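Local structure of tannase (Lactobacillus plantarum, 3WA7) at residues Thr118-Lys121 and Ser122-Val126; Lys144-Gln147 and Gly148-Pro151; Phe292-Val295 and Val296-Leu300. The protein probably hydrolyses the galloyl ester bonds of tannins, acting as a serine esterase of the alpha/beta-hydrolase fold. All coordinates share one frame; numbering follows the deposited sequence.

Contact 1 (Thr118-Lys121 and Ser122-Val126); sequences TVDK and SGQRV
Asp120 turns its carboxylate back to the turn it begins, a type I beta turn from Asp120 to Gly123, and takes hold of the backbone of Ser122 and Gln124. Asp120 CB lies 4.1 Å from Val126 CG1, whose side chain crosses it at about a right angle. From there CG sits between the backbone N and the carbonyl carbon, and this chi1 of 63° brings the carboxylate to the amides of Ser122 and Gln124. Asp120 OD1 receives Ser122 N at 2.9 Å and Gln124 N also at 2.9 Å; the two amides come from opposite faces of the carboxylate plane, both well out of it, and together they fix its rotation. Gly123 N adds a weak bond to OD1, while its main bond, 3.0 Å long, goes to Asp120 O and closes the turn. Asp120 OD2 packs beside Gln124 CB and accepts a hydrogen from a water at 2.8 Å. That water also bonds Ser122 OG and, weakly, Gln124 NE2, so it joins the three side chains. The Asp120 and Gln124 side chains run side by side, their flat ends nearly perpendicular (86°).

Behind the turn the two arms stay paired. Asp120 N bonds Gln124 O, and Val126 N reaches Thr118 O at 3.0 Å in an almost straight bond, flanking a single bridge between Val119 and Arg125. This is a small hairpin-like loop in which an Asx turn at Asp120 accompanies the type I beta turn. It lies at the surface in the connection from strand 107-111 to helix 131-145; at its base Thr118 touches Ala40 and Pro80, Val126 touches Val39, and Arg125 reaches out to Asp363 O.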
ATOM      1  N   THR A 118     -13.667  -3.530  12.150  1.00  9.18           N
ATOM      2  CA  THR A 118     -14.704  -2.525  12.360  1.00  9.69           C
ATOM      3  C   THR A 118     -16.094  -3.144  12.467  1.00 11.62           C
ATOM      4  O   THR A 118     -16.509  -3.912  11.600  1.00 10.87           O
ATOM      5  CB  THR A 118     -14.741  -1.498  11.210  1.00  9.64           C
ATOM      6  OG1 THR A 118     -13.488  -0.810  11.142  1.00  8.71           O
ATOM      7  CG2 THR A 118     -15.864  -0.482  11.438  1.00  9.59           C
ATOM      8  N   VAL A 119     -16.807  -2.813  13.538  1.00 11.38           N
ATOM      9  CA  VAL A 119     -18.160  -3.322  13.718  1.00 13.98           C
ATOM     10  C   VAL A 119     -19.073  -2.124  13.901  1.00 14.63           C
ATOM     11  O   VAL A 119     -18.617  -1.053  14.312  1.00 15.15           O
ATOM     12  CB  VAL A 119     -18.278  -4.238  14.962  1.00 12.80           C
ATOM     13  CG1 VAL A 119     -17.386  -5.459  14.796  1.00 14.92           C
ATOM     14  CG2 VAL A 119     -17.904  -3.469  16.221  1.00 13.41           C
ATOM     15  N   ASP A 120     -20.352  -2.288  13.577  1.00 14.66           N
ATOM     16  CA  ASP A 120     -21.288  -1.191  13.746  1.00 14.64           C
ATOM     17  C   ASP A 120     -21.821  -1.200  15.178  1.00 15.22           C
ATOM     18  O   ASP A 120     -21.350  -1.963  16.024  1.00 15.37           O
ATOM     19  CB  ASP A 120     -22.440  -1.275  12.728  1.00 12.39           C
ATOM     20  CG  ASP A 120     -23.291  -2.527  12.889  1.00 12.30           C
ATOM     21  OD1 ASP A 120     -23.190  -3.198  13.934  1.00 13.83           O
ATOM     22  OD2 ASP A 120     -24.074  -2.829  11.967  1.00 14.40           O
ATOM     23  N   LYS A 121     -22.791  -0.340  15.447  1.00 15.89           N
ATOM     24  CA  LYS A 121     -23.382  -0.216  16.775  1.00 18.92           C
ATOM     25  C   LYS A 121     -23.915  -1.517  17.367  1.00 18.13           C
ATOM     26  O   LYS A 121     -23.933  -1.681  18.590  1.00 17.57           O
ATOM     27  CB  LYS A 121     -24.513   0.808  16.724  1.00 20.10           C
ATOM     28  CG  LYS A 121     -25.538   0.492  15.651  1.00 23.94           C
ATOM     29  CD  LYS A 121     -26.398   1.699  15.332  1.00 24.72           C
ATOM     30  CE  LYS A 121     -27.253   1.444  14.104  1.00 27.03           C
ATOM     31  NZ  LYS A 121     -28.038   2.652  13.727  1.00 27.57           N
ATOM     32  N   SER A 122     -24.348  -2.434  16.504  1.00 18.37           N
ATOM     33  CA  SER A 122     -24.908  -3.709  16.945  1.00 17.87           C
ATOM     34  C   SER A 122     -23.869  -4.809  17.108  1.00 16.93           C
ATOM     35  O   SER A 122     -24.167  -5.877  17.643  1.00 16.15           O
ATOM     36  CB  SER A 122     -25.972  -4.188  15.956  1.00 20.30           C
ATOM     37  OG  SER A 122     -26.990  -3.220  15.791  1.00 24.06           O
ATOM     38  N   GLY A 123     -22.657  -4.552  16.638  1.00 13.28           N
ATOM     39  CA  GLY A 123     -21.612  -5.548  16.747  1.00 14.13           C
ATOM     40  C   GLY A 123     -21.425  -6.311  15.453  1.00 10.38           C
ATOM     41  O   GLY A 123     -20.710  -7.309  15.430  1.00 13.33           O
ATOM     42  N   GLN A 124     -22.062  -5.850  14.379  1.00 11.31           N
ATOM     43  CA  GLN A 124     -21.938  -6.515  13.081  1.00 10.65           C
ATOM     44  C   GLN A 124     -20.718  -6.024  12.313  1.00 10.75           C
ATOM     45  O   GLN A 124     -20.463  -4.821  12.244  1.00 11.12           O
ATOM     46  CB  GLN A 124     -23.193  -6.285  12.225  1.00 11.06           C
ATOM     47  CG  GLN A 124     -24.467  -6.875  12.822  1.00 12.70           C
ATOM     48  CD  GLN A 124     -25.566  -7.081  11.791  1.00 13.38           C
ATOM     49  OE1 GLN A 124     -25.399  -7.834  10.833  1.00 13.15           O
ATOM     50  NE2 GLN A 124     -26.700  -6.416  11.989  1.00 13.50           N
ATOM     51  N   ARG A 125     -19.967  -6.956  11.734  1.00  8.81           N
ATOM     52  CA  ARG A 125     -18.775  -6.599  10.966  1.00  8.77           C
ATOM     53  C   ARG A 125     -19.173  -5.791   9.736  1.00  8.80           C
ATOM     54  O   ARG A 125     -19.994  -6.233   8.930  1.00  8.65           O
ATOM     55  CB  ARG A 125     -18.024  -7.853  10.499  1.00  7.11           C
ATOM     56  CG  ARG A 125     -17.420  -8.716  11.604  1.00  8.65           C
ATOM     57  CD  ARG A 125     -16.639  -9.894  11.009  1.00  8.55           C
ATOM     58  NE  ARG A 125     -17.482 -10.797  10.215  1.00  9.50           N
ATOM     59  CZ  ARG A 125     -18.234 -11.768  10.729  1.00 10.38           C
ATOM     60  NH1 ARG A 125     -18.252 -11.972  12.039  1.00 10.47           N
ATOM     61  NH2 ARG A 125     -18.974 -12.535   9.935  1.00 10.52           N
ATOM     62  N   VAL A 126     -18.587  -4.608   9.586  1.00  7.96           N
ATOM     63  CA  VAL A 126     -18.895  -3.771   8.432  1.00  8.35           C
ATOM     64  C   VAL A 126     -17.630  -3.195   7.796  1.00  7.38           C
ATOM     65  O   VAL A 126     -17.701  -2.250   7.017  1.00  8.64           O
ATOM     66  CB  VAL A 126     -19.832  -2.597   8.813  1.00  9.69           C
ATOM     67  CG1 VAL A 126     -21.143  -3.136   9.367  1.00 10.77           C
ATOM     68  CG2 VAL A 126     -19.158  -1.688   9.829  1.00 11.08           C
TER
HETATM   69  O   HOH W   1     -26.556  -3.623  12.872  1.00 30.32           O

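Contact 2 (Lys144-Gln147 and Gly148-Pro151); sequences KYNQ and GRLP
Asn146, where the chain leaves helical angles at the end of helix 131-145, meets Arg149 and Leu150 with both its side chain and its carbonyl. The tight part centres on its amide oxygen: Arg149 NE bonds Asn146 OD1 at 2.7 Å, lying in the carbonyl plane, and the oxygen lies at the edge of the guanidinium, in its plane. NH2 adds a weak second bond to the same OD1. The two flat groups stand almost perpendicular (89°); the bend of the arginine chain at chi3 (-76°) turns the guanidinium back to the amide. The backbone closes the same turn, with Leu150 N pointing straight at Asn146 O over 2.9 Å, and Leu150 CD1 packs 3.7 Å from Asn146 CB. Buried Asn146 is gripped further by Phe7 N at OD1 and by Tyr142 O and Leu5 O at ND2.

The outer side is looser. Arg149 NH2 hangs over the rim of one Tyr145 ring face, 4.1 Å from Tyr145 CE2, and the cation-pi attraction there is weak at most. Exposed Gly148 turns the chain with positive phi, where a side chain would strike Gln147 O. The turn ends the helix of a beta-alpha-beta crossover, from strand 107-111 through helix 131-145 to strand 157-160 of the same sheet; Leu150 and Pro151 lie against strand 44-50, at Val47 and Val49.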
ATOM      1  N   LYS A 144     -13.456  15.943  -4.201  1.00  8.51           N
ATOM      2  CA  LYS A 144     -13.724  16.423  -5.554  1.00  8.56           C
ATOM      3  C   LYS A 144     -15.065  17.141  -5.673  1.00  8.38           C
ATOM      4  O   LYS A 144     -15.191  18.102  -6.432  1.00  9.12           O
ATOM      5  CB  LYS A 144     -13.628  15.258  -6.549  1.00  8.28           C
ATOM      6  CG  LYS A 144     -12.246  14.594  -6.528  1.00  8.07           C
ATOM      7  CD  LYS A 144     -12.049  13.566  -7.639  1.00  8.97           C
ATOM      8  CE  LYS A 144     -11.812  14.219  -8.994  1.00  9.82           C
ATOM      9  NZ  LYS A 144     -11.605  13.182 -10.060  1.00  9.51           N
ATOM     10  N   TYR A 145     -16.055  16.685  -4.911  1.00  8.12           N
ATOM     11  CA  TYR A 145     -17.380  17.305  -4.920  1.00 10.54           C
ATOM     12  C   TYR A 145     -17.259  18.727  -4.392  1.00 10.94           C
ATOM     13  O   TYR A 145     -18.027  19.618  -4.768  1.00  9.81           O
ATOM     14  CB  TYR A 145     -18.337  16.509  -4.024  1.00 11.08           C
ATOM     15  CG  TYR A 145     -19.734  17.086  -3.906  1.00 12.77           C
ATOM     16  CD1 TYR A 145     -20.534  17.266  -5.034  1.00 16.40           C
ATOM     17  CD2 TYR A 145     -20.270  17.418  -2.660  1.00 13.73           C
ATOM     18  CE1 TYR A 145     -21.836  17.760  -4.927  1.00 16.94           C
ATOM     19  CE2 TYR A 145     -21.571  17.914  -2.541  1.00 16.75           C
ATOM     20  CZ  TYR A 145     -22.347  18.080  -3.679  1.00 17.83           C
ATOM     21  OH  TYR A 145     -23.637  18.555  -3.570  1.00 19.14           O
ATOM     22  N   ASN A 146     -16.277  18.929  -3.521  1.00 10.11           N
ATOM     23  CA  ASN A 146     -16.061  20.230  -2.907  1.00 10.53           C
ATOM     24  C   ASN A 146     -14.960  21.078  -3.522  1.00 10.46           C
ATOM     25  O   ASN A 146     -14.358  21.912  -2.849  1.00 10.65           O
ATOM     26  CB  ASN A 146     -15.830  20.046  -1.408  1.00  9.70           C
ATOM     27  CG  ASN A 146     -17.126  19.809  -0.656  1.00 10.05           C
ATOM     28  OD1 ASN A 146     -17.966  20.705  -0.560  1.00 10.08           O
ATOM     29  ND2 ASN A 146     -17.301  18.602  -0.132  1.00  8.00           N
ATOM     30  N   GLN A 147     -14.698  20.866  -4.807  1.00 10.48           N
ATOM     31  CA  GLN A 147     -13.695  21.657  -5.506  1.00  9.83           C
ATOM     32  C   GLN A 147     -14.088  23.122  -5.320  1.00 11.09           C
ATOM     33  O   GLN A 147     -15.268  23.463  -5.396  1.00 11.43           O
ATOM     34  CB  GLN A 147     -13.703  21.315  -6.996  1.00 11.18           C
ATOM     35  CG  GLN A 147     -12.774  22.170  -7.842  1.00 13.34           C
ATOM     36  CD  GLN A 147     -12.871  21.833  -9.318  1.00 16.28           C
ATOM     37  OE1 GLN A 147     -13.953  21.870  -9.901  1.00 19.60           O
ATOM     38  NE2 GLN A 147     -11.738  21.504  -9.931  1.00 17.58           N
ATOM     39  N   GLY A 148     -13.104  23.979  -5.075  1.00 10.73           N
ATOM     40  CA  GLY A 148     -13.388  25.391  -4.885  1.00 12.46           C
ATOM     41  C   GLY A 148     -13.631  25.733  -3.428  1.00 11.57           C
ATOM     42  O   GLY A 148     -13.039  26.673  -2.894  1.00 13.87           O
ATOM     43  N   ARG A 149     -14.507  24.975  -2.780  1.00 11.14           N
ATOM     44  CA  ARG A 149     -14.809  25.208  -1.376  1.00 11.37           C
ATOM     45  C   ARG A 149     -13.627  24.757  -0.531  1.00 11.27           C
ATOM     46  O   ARG A 149     -13.251  25.420   0.436  1.00 10.58           O
ATOM     47  CB  ARG A 149     -16.087  24.461  -0.985  1.00 13.16           C
ATOM     48  CG  ARG A 149     -17.340  25.050  -1.628  1.00 14.80           C
ATOM     49  CD  ARG A 149     -18.601  24.475  -1.017  1.00 18.74           C
ATOM     50  NE  ARG A 149     -18.880  23.122  -1.484  1.00 22.83           N
ATOM     51  CZ  ARG A 149     -19.484  22.839  -2.634  1.00 24.73           C
ATOM     52  NH1 ARG A 149     -19.879  23.818  -3.438  1.00 25.64           N
ATOM     53  NH2 ARG A 149     -19.698  21.576  -2.975  1.00 25.23           N
ATOM     54  N   LEU A 150     -13.034  23.629  -0.913  1.00  9.96           N
ATOM     55  CA  LEU A 150     -11.864  23.098  -0.225  1.00 10.76           C
ATOM     56  C   LEU A 150     -10.605  23.684  -0.858  1.00 11.10           C
ATOM     57  O   LEU A 150     -10.503  23.768  -2.080  1.00 13.15           O
ATOM     58  CB  LEU A 150     -11.802  21.576  -0.376  1.00 12.11           C
ATOM     59  CG  LEU A 150     -12.489  20.671   0.640  1.00 11.65           C
ATOM     60  CD1 LEU A 150     -12.530  19.245   0.101  1.00 14.38           C
ATOM     61  CD2 LEU A 150     -11.731  20.725   1.958  1.00 13.41           C
ATOM     62  N   PRO A 151      -9.643  24.131  -0.039  1.00  9.83           N
ATOM     63  CA  PRO A 151      -8.425  24.679  -0.643  1.00  8.30           C
ATOM     64  C   PRO A 151      -7.699  23.545  -1.377  1.00  7.54           C
ATOM     65  O   PRO A 151      -7.853  22.379  -1.016  1.00  8.25           O
ATOM     66  CB  PRO A 151      -7.640  25.176   0.564  1.00  8.96           C
ATOM     67  CG  PRO A 151      -8.725  25.615   1.506  1.00 10.76           C
ATOM     68  CD  PRO A 151      -9.718  24.468   1.394  1.00 10.47           C
TER

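Contact 3 (Phe292-Val295 and Val296-Leu300); sequences FRDV and VRQLL. With SO4 (sulfate ion), chain B.
Arg293 and Arg297, one helical turn apart, aim their guanidinium groups at one sulfate, probably from the crystallisation liquor, with their planes 55° apart. Each presents an edge, and the sulfur lies in both planes. Arg293 runs out extended from CG to NE and binds with NE to O3 at 2.7 Å and with NH2 to O2. Arg297 bends at chi3 (-53°), which brings its NE to O1 and its NH2 to O3 at 2.7 Å; O3 thus joins the two arginines. Asp294 lies alongside Arg297, pointing the same way: Arg297 NH1 gives Asp294 OD1 a nearly straight hydrogen bond of 2.8 Å, part of a salt bridge, meeting the oxygen from above the carboxylate plane. A leucine in place of Arg297 would probably leave Asp294 without its mate and the sulfate held from this helix by Arg293 alone. On another side of the helix, Phe292 CE2 touches Val296 CG2 at 4.0 Å, and both side chains pack on Ile428 of helix 425-436. The sulfate also accepts bonds from Leu332 N and Ser333 N at the start of helix 332-339, an anion site typical of a helix N-terminus assisted by arginines.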
ATOM      1  N   PHE A 292      12.708 -13.601 -15.679  1.00  6.73           N
ATOM      2  CA  PHE A 292      12.077 -12.835 -14.611  1.00  6.19           C
ATOM      3  C   PHE A 292      12.928 -12.881 -13.347  1.00  4.54           C
ATOM      4  O   PHE A 292      13.052 -11.881 -12.641  1.00  5.41           O
ATOM      5  CB  PHE A 292      10.679 -13.357 -14.282  1.00  6.02           C
ATOM      6  CG  PHE A 292       9.973 -12.537 -13.238  1.00  6.74           C
ATOM      7  CD1 PHE A 292       9.457 -11.279 -13.552  1.00  3.71           C
ATOM      8  CD2 PHE A 292       9.873 -12.992 -11.929  1.00  5.50           C
ATOM      9  CE1 PHE A 292       8.854 -10.490 -12.574  1.00  4.54           C
ATOM     10  CE2 PHE A 292       9.270 -12.209 -10.943  1.00  7.08           C
ATOM     11  CZ  PHE A 292       8.762 -10.958 -11.265  1.00  5.00           C
ATOM     12  N   ARG A 293      13.505 -14.041 -13.050  1.00  4.23           N
ATOM     13  CA  ARG A 293      14.347 -14.158 -11.865  1.00  4.78           C
ATOM     14  C   ARG A 293      15.533 -13.202 -12.005  1.00  5.73           C
ATOM     15  O   ARG A 293      15.961 -12.576 -11.031  1.00  6.96           O
ATOM     16  CB  ARG A 293      14.859 -15.589 -11.701  1.00  5.84           C
ATOM     17  CG  ARG A 293      15.680 -15.789 -10.434  1.00  8.01           C
ATOM     18  CD  ARG A 293      16.244 -17.197 -10.339  1.00 11.00           C
ATOM     19  NE  ARG A 293      16.959 -17.430  -9.084  1.00 10.87           N
ATOM     20  CZ  ARG A 293      16.383 -17.799  -7.944  1.00 12.08           C
ATOM     21  NH1 ARG A 293      15.071 -17.990  -7.889  1.00 14.18           N
ATOM     22  NH2 ARG A 293      17.121 -17.983  -6.855  1.00 12.91           N
ATOM     23  N   ASP A 294      16.058 -13.097 -13.224  1.00  6.12           N
ATOM     24  CA  ASP A 294      17.184 -12.205 -13.505  1.00  7.72           C
ATOM     25  C   ASP A 294      16.842 -10.775 -13.091  1.00  7.38           C
ATOM     26  O   ASP A 294      17.689 -10.051 -12.566  1.00  7.39           O
ATOM     27  CB  ASP A 294      17.521 -12.208 -15.003  1.00 10.37           C
ATOM     28  CG  ASP A 294      18.296 -13.441 -15.444  1.00 13.57           C
ATOM     29  OD1 ASP A 294      18.527 -14.358 -14.625  1.00 12.89           O
ATOM     30  OD2 ASP A 294      18.679 -13.487 -16.633  1.00 16.26           O
ATOM     31  N   VAL A 295      15.598 -10.369 -13.343  1.00  7.57           N
ATOM     32  CA  VAL A 295      15.151  -9.021 -13.009  1.00  6.77           C
ATOM     33  C   VAL A 295      15.195  -8.786 -11.508  1.00  7.63           C
ATOM     34  O   VAL A 295      15.667  -7.745 -11.051  1.00  7.72           O
ATOM     35  CB  VAL A 295      13.717  -8.761 -13.537  1.00  8.24           C
ATOM     36  CG1 VAL A 295      13.228  -7.388 -13.091  1.00  6.59           C
ATOM     37  CG2 VAL A 295      13.712  -8.840 -15.055  1.00  6.79           C
ATOM     38  N   VAL A 296      14.701  -9.750 -10.737  1.00  5.70           N
ATOM     39  CA  VAL A 296      14.715  -9.619  -9.287  1.00  6.93           C
ATOM     40  C   VAL A 296      16.164  -9.521  -8.808  1.00  6.98           C
ATOM     41  O   VAL A 296      16.500  -8.665  -7.993  1.00  6.54           O
ATOM     42  CB  VAL A 296      14.036 -10.825  -8.607  1.00  6.47           C
ATOM     43  CG1 VAL A 296      14.077 -10.663  -7.094  1.00  7.41           C
ATOM     44  CG2 VAL A 296      12.600 -10.942  -9.088  1.00  5.91           C
ATOM     45  N   ARG A 297      17.023 -10.393  -9.329  1.00  6.62           N
ATOM     46  CA  ARG A 297      18.435 -10.390  -8.944  1.00  6.45           C
ATOM     47  C   ARG A 297      19.077  -9.043  -9.271  1.00  6.63           C
ATOM     48  O   ARG A 297      19.785  -8.455  -8.453  1.00  5.21           O
ATOM     49  CB  ARG A 297      19.195 -11.501  -9.684  1.00  7.28           C
ATOM     50  CG  ARG A 297      20.665 -11.601  -9.291  1.00  7.60           C
ATOM     51  CD  ARG A 297      21.452 -12.584 -10.170  1.00  9.96           C
ATOM     52  NE  ARG A 297      20.828 -13.906 -10.237  1.00 10.09           N
ATOM     53  CZ  ARG A 297      20.190 -14.375 -11.306  1.00 12.78           C
ATOM     54  NH1 ARG A 297      20.089 -13.633 -12.403  1.00 12.12           N
ATOM     55  NH2 ARG A 297      19.652 -15.587 -11.279  1.00 12.46           N
ATOM     56  N   GLN A 298      18.818  -8.557 -10.477  1.00  6.69           N
ATOM     57  CA  GLN A 298      19.378  -7.292 -10.930  1.00  6.76           C
ATOM     58  C   GLN A 298      18.883  -6.086 -10.138  1.00  7.48           C
ATOM     59  O   GLN A 298      19.625  -5.120  -9.927  1.00  8.79           O
ATOM     60  CB  GLN A 298      19.093  -7.131 -12.427  1.00  5.83           C
ATOM     61  CG  GLN A 298      19.926  -8.102 -13.249  1.00  8.57           C
ATOM     62  CD  GLN A 298      19.298  -8.500 -14.570  1.00  7.58           C
ATOM     63  OE1 GLN A 298      19.833  -9.356 -15.276  1.00 13.33           O
ATOM     64  NE2 GLN A 298      18.172  -7.890 -14.911  1.00  8.85           N
ATOM     65  N   LEU A 299      17.636  -6.141  -9.689  1.00  6.36           N
ATOM     66  CA  LEU A 299      17.074  -5.047  -8.914  1.00  7.76           C
ATOM     67  C   LEU A 299      17.774  -4.987  -7.557  1.00  6.55           C
ATOM     68  O   LEU A 299      18.021  -3.908  -7.022  1.00  8.21           O
ATOM     69  CB  LEU A 299      15.571  -5.257  -8.734  1.00  9.14           C
ATOM     70  CG  LEU A 299      14.758  -4.085  -8.189  1.00 13.25           C
ATOM     71  CD1 LEU A 299      15.017  -2.821  -9.006  1.00 14.20           C
ATOM     72  CD2 LEU A 299      13.289  -4.460  -8.246  1.00 14.80           C
ATOM     73  N   LEU A 300      18.104  -6.150  -7.005  1.00  5.15           N
ATOM     74  CA  LEU A 300      18.799  -6.189  -5.724  1.00  6.10           C
ATOM     75  C   LEU A 300      20.251  -5.743  -5.896  1.00  6.31           C
ATOM     76  O   LEU A 300      20.837  -5.141  -4.995  1.00  6.77           O
ATOM     77  CB  LEU A 300      18.716  -7.598  -5.123  1.00  6.87           C
ATOM     78  CG  LEU A 300      17.354  -7.856  -4.468  1.00  7.30           C
ATOM     79  CD1 LEU A 300      17.105  -9.350  -4.297  1.00  8.49           C
ATOM     80  CD2 LEU A 300      17.303  -7.142  -3.126  1.00  9.09           C
TER
HETATM   81  S   SO4 B 501      20.651 -17.377  -8.201  1.00 13.36           S
HETATM   82  O1  SO4 B 501      21.259 -16.034  -8.156  1.00 14.72           O
HETATM   83  O2  SO4 B 501      19.993 -17.686  -6.922  1.00 11.17           O
HETATM   84  O3  SO4 B 501      19.661 -17.434  -9.291  1.00 14.36           O
HETATM   85  O4  SO4 B 501      21.707 -18.379  -8.454  1.00 17.84           O
HETATM   86  O   HOH W   2      17.685 -16.971 -13.567  1.00 11.38           O

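In the fold
Contacts 1 and 2 follow each other along the chain: contact 1 lies in the loop leading to helix 131-145, contact 2 where that helix ends, with centres about 31 Å apart and nearest atoms about 22 Å apart. Contact 3 lies across the chain's centre from both, with its centre about 45 Å from that of contact 1 and about 44 Å from that of contact 2, in helix 291-309. None of the three touches another. The likely catalytic triad, Ser163, His451 and Asp419, with the serine on a nucleophile elbow, belongs to none of these segments.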